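Local coordinates for protein uracil-dna glycosylase (PDB 4UQM) that belongs to the uracil-DNA glycosylase superfamily, alpha/beta proteins built round a parallel beta sheet, at residues 57-69 and 83-95. The protein carries 1 engineered substitution. Sequence-based numbering, arbitrary orientation.
Sequences YPPAPDVFNALRY and DPYHGPNQAHGLS. With nucleotides of chain B.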
loop_
_atom_site.group_PDB
_atom_site.type_symbol
_atom_site.label_atom_id
_atom_site.label_comp_id
_atom_site.label_asym_id
_atom_site.label_seq_id
_atom_site.Cartn_x
_atom_site.Cartn_y
_atom_site.Cartn_z
ATOM N N TYR A 57 6.193 0.853 -14.275
ATOM C CA TYR A 57 6.143 1.717 -13.132
ATOM C C TYR A 57 5.919 0.893 -11.859
ATOM O O TYR A 57 5.352 -0.188 -11.897
ATOM C CB TYR A 57 4.986 2.703 -13.285
ATOM C CG TYR A 57 5.088 3.610 -14.487
ATOM C CD1 TYR A 57 6.221 4.357 -14.769
ATOM C CD2 TYR A 57 4.022 3.699 -15.381
ATOM C CE1 TYR A 57 6.261 5.200 -15.872
ATOM C CE2 TYR A 57 4.052 4.550 -16.463
ATOM C CZ TYR A 57 5.174 5.286 -16.717
ATOM O OH TYR A 57 5.223 6.120 -17.822
ATOM N N PRO A 58 6.379 1.406 -10.700
ATOM C CA PRO A 58 7.255 2.559 -10.564
ATOM C C PRO A 58 8.676 2.198 -11.027
ATOM O O PRO A 58 8.948 1.062 -11.365
ATOM C CB PRO A 58 7.271 2.776 -9.048
ATOM C CG PRO A 58 7.162 1.366 -8.508
ATOM C CD PRO A 58 6.183 0.697 -9.444
ATOM N N PRO A 59 9.570 3.175 -11.034
ATOM C CA PRO A 59 10.990 2.868 -11.303
ATOM C C PRO A 59 11.490 1.766 -10.377
ATOM O O PRO A 59 11.055 1.650 -9.195
ATOM C CB PRO A 59 11.691 4.199 -11.021
ATOM C CG PRO A 59 10.609 5.242 -11.309
ATOM C CD PRO A 59 9.380 4.610 -10.780
ATOM N N ALA A 60 12.387 0.921 -10.899
ATOM C CA ALA A 60 12.819 -0.239 -10.128
ATOM C C ALA A 60 13.385 0.132 -8.731
ATOM O O ALA A 60 13.085 -0.573 -7.773
ATOM C CB ALA A 60 13.821 -1.073 -10.916
ATOM N N PRO A 61 14.151 1.241 -8.602
ATOM C CA PRO A 61 14.628 1.582 -7.258
ATOM C C PRO A 61 13.551 1.872 -6.239
ATOM O O PRO A 61 13.863 1.946 -5.056
ATOM C CB PRO A 61 15.507 2.814 -7.514
ATOM C CG PRO A 61 15.962 2.641 -8.962
ATOM C CD PRO A 61 14.726 2.157 -9.626
ATOM N N ASP A 62 12.310 2.109 -6.702
ATOM C CA ASP A 62 11.252 2.536 -5.822
ATOM C C ASP A 62 10.262 1.417 -5.483
ATOM O O ASP A 62 9.381 1.596 -4.617
ATOM C CB ASP A 62 10.446 3.671 -6.483
ATOM C CG ASP A 62 11.250 4.871 -6.720
ATOM O OD1 ASP A 62 12.187 5.134 -5.965
ATOM O OD2 ASP A 62 10.975 5.593 -7.701
ATOM N N VAL A 63 10.374 0.248 -6.128
ATOM C CA VAL A 63 9.346 -0.766 -5.995
ATOM C C VAL A 63 9.063 -1.145 -4.566
ATOM O O VAL A 63 7.890 -1.369 -4.198
ATOM C CB VAL A 63 9.710 -2.015 -6.849
ATOM C CG1 VAL A 63 8.866 -3.248 -6.514
ATOM C CG2 VAL A 63 9.573 -1.707 -8.320
ATOM N N PHE A 64 10.105 -1.251 -3.741
ATOM C CA PHE A 64 9.952 -1.736 -2.366
ATOM C C PHE A 64 9.934 -0.582 -1.350
ATOM O O PHE A 64 10.091 -0.819 -0.129
ATOM C CB PHE A 64 11.061 -2.741 -2.054
ATOM C CG PHE A 64 10.937 -4.016 -2.838
ATOM C CD1 PHE A 64 10.025 -5.000 -2.458
ATOM C CD2 PHE A 64 11.720 -4.258 -3.958
ATOM C CE1 PHE A 64 9.880 -6.179 -3.208
ATOM C CE2 PHE A 64 11.572 -5.429 -4.688
ATOM C CZ PHE A 64 10.654 -6.376 -4.305
ATOM N N ASN A 65 9.698 0.661 -1.802
ATOM C CA ASN A 65 9.729 1.788 -0.880
ATOM C C ASN A 65 8.762 1.727 0.284
ATOM O O ASN A 65 9.079 2.283 1.317
ATOM C CB ASN A 65 9.588 3.132 -1.584
ATOM C CG ASN A 65 10.884 3.561 -2.264
ATOM O OD1 ASN A 65 11.929 2.914 -2.137
ATOM N ND2 ASN A 65 10.814 4.609 -3.047
ATOM N N ALA A 66 7.599 1.127 0.134
ATOM C CA ALA A 66 6.687 1.060 1.288
ATOM C C ALA A 66 7.361 0.371 2.467
ATOM O O ALA A 66 7.147 0.758 3.621
ATOM C CB ALA A 66 5.391 0.346 0.932
ATOM N N LEU A 67 8.097 -0.728 2.199
ATOM C CA LEU A 67 8.802 -1.437 3.278
ATOM C C LEU A 67 9.919 -0.581 3.823
ATOM O O LEU A 67 10.190 -0.635 5.019
ATOM C CB LEU A 67 9.361 -2.750 2.744
ATOM C CG LEU A 67 8.422 -3.688 2.008
ATOM C CD1 LEU A 67 9.183 -4.941 1.587
ATOM C CD2 LEU A 67 7.207 -4.050 2.807
ATOM N N ARG A 68 10.619 0.172 2.957
ATOM C CA ARG A 68 11.656 1.067 3.449
ATOM C C ARG A 68 11.191 2.156 4.391
ATOM O O ARG A 68 11.916 2.540 5.335
ATOM C CB ARG A 68 12.419 1.721 2.259
ATOM C CG ARG A 68 13.121 0.675 1.386
ATOM C CD ARG A 68 14.070 1.312 0.380
ATOM N NE ARG A 68 14.761 0.256 -0.363
ATOM C CZ ARG A 68 14.470 -0.164 -1.593
ATOM N NH1 ARG A 68 13.480 0.356 -2.296
ATOM N NH2 ARG A 68 15.073 -1.208 -2.064
ATOM N N TYR A 69 10.014 2.679 4.142
ATOM C CA TYR A 69 9.522 3.860 4.909
ATOM C C TYR A 69 8.728 3.443 6.132
ATOM O O TYR A 69 8.616 4.245 7.041
ATOM C CB TYR A 69 8.779 4.834 3.950
ATOM C CG TYR A 69 9.741 5.290 2.841
ATOM C CD1 TYR A 69 11.132 5.080 2.970
ATOM C CD2 TYR A 69 9.311 5.839 1.638
ATOM C CE1 TYR A 69 12.028 5.443 1.993
ATOM C CE2 TYR A 69 10.242 6.249 0.661
ATOM C CZ TYR A 69 11.577 5.982 0.835
ATOM O OH TYR A 69 12.635 6.300 -0.059
ATOM N N ASP A 83 -2.782 -2.002 -7.605
ATOM C CA ASP A 83 -1.495 -1.995 -8.284
ATOM C C ASP A 83 -1.102 -0.541 -8.452
ATOM O O ASP A 83 -1.893 0.377 -8.168
ATOM C CB ASP A 83 -1.529 -2.797 -9.627
ATOM C CG ASP A 83 -2.329 -2.152 -10.736
ATOM O OD1 ASP A 83 -3.394 -1.563 -10.533
ATOM O OD2 ASP A 83 -1.848 -2.223 -11.910
ATOM N N PRO A 84 0.143 -0.259 -8.823
ATOM C CA PRO A 84 0.592 1.124 -8.817
ATOM C C PRO A 84 -0.090 1.984 -9.849
ATOM O O PRO A 84 -0.591 1.495 -10.896
ATOM C CB PRO A 84 2.085 1.030 -9.126
ATOM C CG PRO A 84 2.463 -0.358 -8.758
ATOM C CD PRO A 84 1.244 -1.181 -9.113
ATOM N N TYR A 85 -0.067 3.298 -9.659
ATOM C CA TYR A 85 -0.515 4.195 -10.721
ATOM C C TYR A 85 0.304 3.885 -12.009
ATOM O O TYR A 85 1.512 3.566 -11.935
ATOM C CB TYR A 85 -0.166 5.653 -10.416
ATOM C CG TYR A 85 -0.948 6.294 -9.313
ATOM C CD1 TYR A 85 -2.336 6.401 -9.361
ATOM C CD2 TYR A 85 -0.279 6.801 -8.188
ATOM C CE1 TYR A 85 -3.043 7.038 -8.327
ATOM C CE2 TYR A 85 -0.963 7.476 -7.202
ATOM C CZ TYR A 85 -2.353 7.556 -7.261
ATOM O OH TYR A 85 -3.123 8.180 -6.263
ATOM N N HIS A 86 -0.321 4.025 -13.163
ATOM C CA HIS A 86 0.240 3.527 -14.411
ATOM C C HIS A 86 0.503 4.620 -15.409
ATOM O O HIS A 86 0.738 4.345 -16.616
ATOM C CB HIS A 86 -0.636 2.418 -15.012
ATOM C CG HIS A 86 -2.024 2.833 -15.369
ATOM N ND1 HIS A 86 -3.099 2.340 -14.682
ATOM C CD2 HIS A 86 -2.509 3.770 -16.218
ATOM C CE1 HIS A 86 -4.203 2.908 -15.129
ATOM N NE2 HIS A 86 -3.884 3.786 -16.058
ATOM N N GLY A 87 0.565 5.864 -14.938
ATOM C CA GLY A 87 0.966 6.989 -15.795
ATOM C C GLY A 87 2.353 7.540 -15.433
ATOM O O GLY A 87 2.923 7.232 -14.363
ATOM N N PRO A 88 2.922 8.383 -16.305
ATOM C CA PRO A 88 4.295 8.780 -16.050
ATOM C C PRO A 88 4.456 9.637 -14.780
ATOM O O PRO A 88 3.613 10.464 -14.506
ATOM C CB PRO A 88 4.684 9.561 -17.317
ATOM C CG PRO A 88 3.397 9.914 -17.979
ATOM C CD PRO A 88 2.465 8.793 -17.639
ATOM N N ASN A 89 5.535 9.384 -14.061
ATOM C CA ASN A 89 5.926 10.110 -12.865
ATOM C C ASN A 89 4.836 10.215 -11.828
ATOM O O ASN A 89 4.684 11.253 -11.191
ATOM C CB ASN A 89 6.599 11.419 -13.210
ATOM C CG ASN A 89 7.316 12.087 -12.024
ATOM O OD1 ASN A 89 7.711 11.454 -11.030
ATOM N ND2 ASN A 89 7.371 13.360 -12.069
ATOM N N GLN A 90 4.087 9.118 -11.681
ATOM C CA GLN A 90 3.090 9.022 -10.634
ATOM C C GLN A 90 3.547 8.111 -9.517
ATOM O O GLN A 90 3.846 8.548 -8.404
ATOM C CB GLN A 90 1.742 8.589 -11.212
ATOM C CG GLN A 90 1.149 9.604 -12.140
ATOM C CD GLN A 90 -0.208 9.171 -12.662
ATOM O OE1 GLN A 90 -0.378 8.019 -13.090
ATOM N NE2 GLN A 90 -1.185 10.049 -12.597
ATOM N N ALA A 91 3.570 6.806 -9.794
ATOM C CA ALA A 91 3.936 5.839 -8.762
ATOM C C ALA A 91 5.397 5.914 -8.346
ATOM O O ALA A 91 6.310 5.945 -9.198
ATOM C CB ALA A 91 3.628 4.389 -9.170
ATOM N N HIS A 92 5.638 5.866 -7.037
ATOM C CA HIS A 92 7.016 5.716 -6.512
ATOM C C HIS A 92 7.071 4.812 -5.294
ATOM O O HIS A 92 8.022 4.903 -4.490
ATOM C CB HIS A 92 7.720 7.052 -6.269
ATOM C CG HIS A 92 7.902 7.822 -7.521
ATOM N ND1 HIS A 92 6.971 8.753 -7.899
ATOM C CD2 HIS A 92 8.797 7.741 -8.531
ATOM C CE1 HIS A 92 7.313 9.244 -9.066
ATOM N NE2 HIS A 92 8.418 8.666 -9.464
ATOM N N GLY A 93 6.204 3.810 -5.262
ATOM C CA GLY A 93 6.314 2.734 -4.286
ATOM C C GLY A 93 5.543 2.925 -2.999
ATOM O O GLY A 93 5.442 2.009 -2.246
ATOM N N LEU A 94 4.956 4.089 -2.750
ATOM C CA LEU A 94 4.021 4.235 -1.620
ATOM C C LEU A 94 2.657 4.352 -2.268
ATOM O O LEU A 94 2.409 5.282 -3.004
ATOM C CB LEU A 94 4.283 5.524 -0.812
ATOM C CG LEU A 94 5.590 5.709 -0.087
ATOM C CD1 LEU A 94 5.521 7.005 0.703
ATOM C CD2 LEU A 94 5.798 4.533 0.787
ATOM N N SER A 95 1.795 3.356 -2.027
ATOM C CA SER A 95 0.528 3.328 -2.724
ATOM C C SER A 95 -0.249 4.624 -2.557
ATOM O O SER A 95 -0.346 5.192 -1.462
ATOM C CB SER A 95 -0.308 2.121 -2.346
ATOM O OG SER A 95 -0.755 2.138 -0.992
ATOM P P DA B 8 -5.230 6.906 -17.720
ATOM O OP1 DA B 8 -4.195 7.725 -18.399
ATOM O OP2 DA B 8 -5.210 5.415 -17.715
ATOM O "O5'" DA B 8 -5.614 7.473 -16.281
ATOM C "C5'" DA B 8 -6.390 6.627 -15.438
ATOM C "C4'" DA B 8 -7.071 7.426 -14.353
ATOM O "O4'" DA B 8 -8.250 8.080 -14.880
ATOM C "C3'" DA B 8 -7.552 6.538 -13.213
ATOM O "O3'" DA B 8 -7.427 7.186 -11.956
ATOM C "C2'" DA B 8 -9.017 6.310 -13.505
ATOM C "C1'" DA B 8 -9.426 7.543 -14.293
ATOM N N9 DA B 8 -10.378 7.243 -15.364
ATOM C C8 DA B 8 -11.533 7.928 -15.655
ATOM N N7 DA B 8 -12.225 7.401 -16.635
ATOM C C5 DA B 8 -11.488 6.284 -17.003
ATOM C C6 DA B 8 -11.702 5.287 -17.971
ATOM N N6 DA B 8 -12.752 5.273 -18.800
ATOM N N1 DA B 8 -10.773 4.312 -18.089
ATOM C C2 DA B 8 -9.729 4.319 -17.247
ATOM N N3 DA B 8 -9.425 5.196 -16.291
ATOM C C4 DA B 8 -10.358 6.164 -16.216
HETATM O O HOH W 1 6.406 -0.457 -2.089
#
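The Y57 ring lies along the bend 86-88 and packs largely against backbone, a worked example of an aromatic ring set on peptide carbonyls. With CG anti to its own carbonyl carbon (chi1 -61°), the ring brings its CE2 edge to within 3.3 Å of H86 O, nearly in plane. G87 O sits 3.6 Å above one face of the Y57 ring, displaced toward the rim, and the Y57 hydroxyl ends against CA and CB of P88. Next along, P58, which follows a cis peptide bond, meets two partners: its CD packs on CG of P84, the two rings set obliquely, while its CB meets A91 O at 3.3 Å.

Polar packing takes over at D62 and H92, which run side by side. D62 OD2 reaches the H92 ring at its edge, 3.2 Å from CD2, with carboxylate and ring turned 73° apart. D62 OD1 also accepts N65 ND2, which comes from above the carboxylate plane and makes a weak bond of 3.2 Å to H92 O. G93, at a positive phi, comes close enough for a CA-H...O contact to D62 O, where a side chain would collide. A water links V63 O and G93 O with A66 N, from which it accepts at 3.0 Å. Beyond it, L94 CD2 rests 3.6 Å from A66 CA and against the Y69 ring.

The H86 side chain sets off away from 57-69, and its NE2 donates in the ring plane to OP2 of DA8 of chain B (2.7 Å, 163°). Segment 57-69 packs against P84 to P88 and A91 to L94, in and just after the DPYH sequence that follows strand 77-81, the signature loop of family-1 uracil-DNA glycosylases, here holding a DNA phosphate.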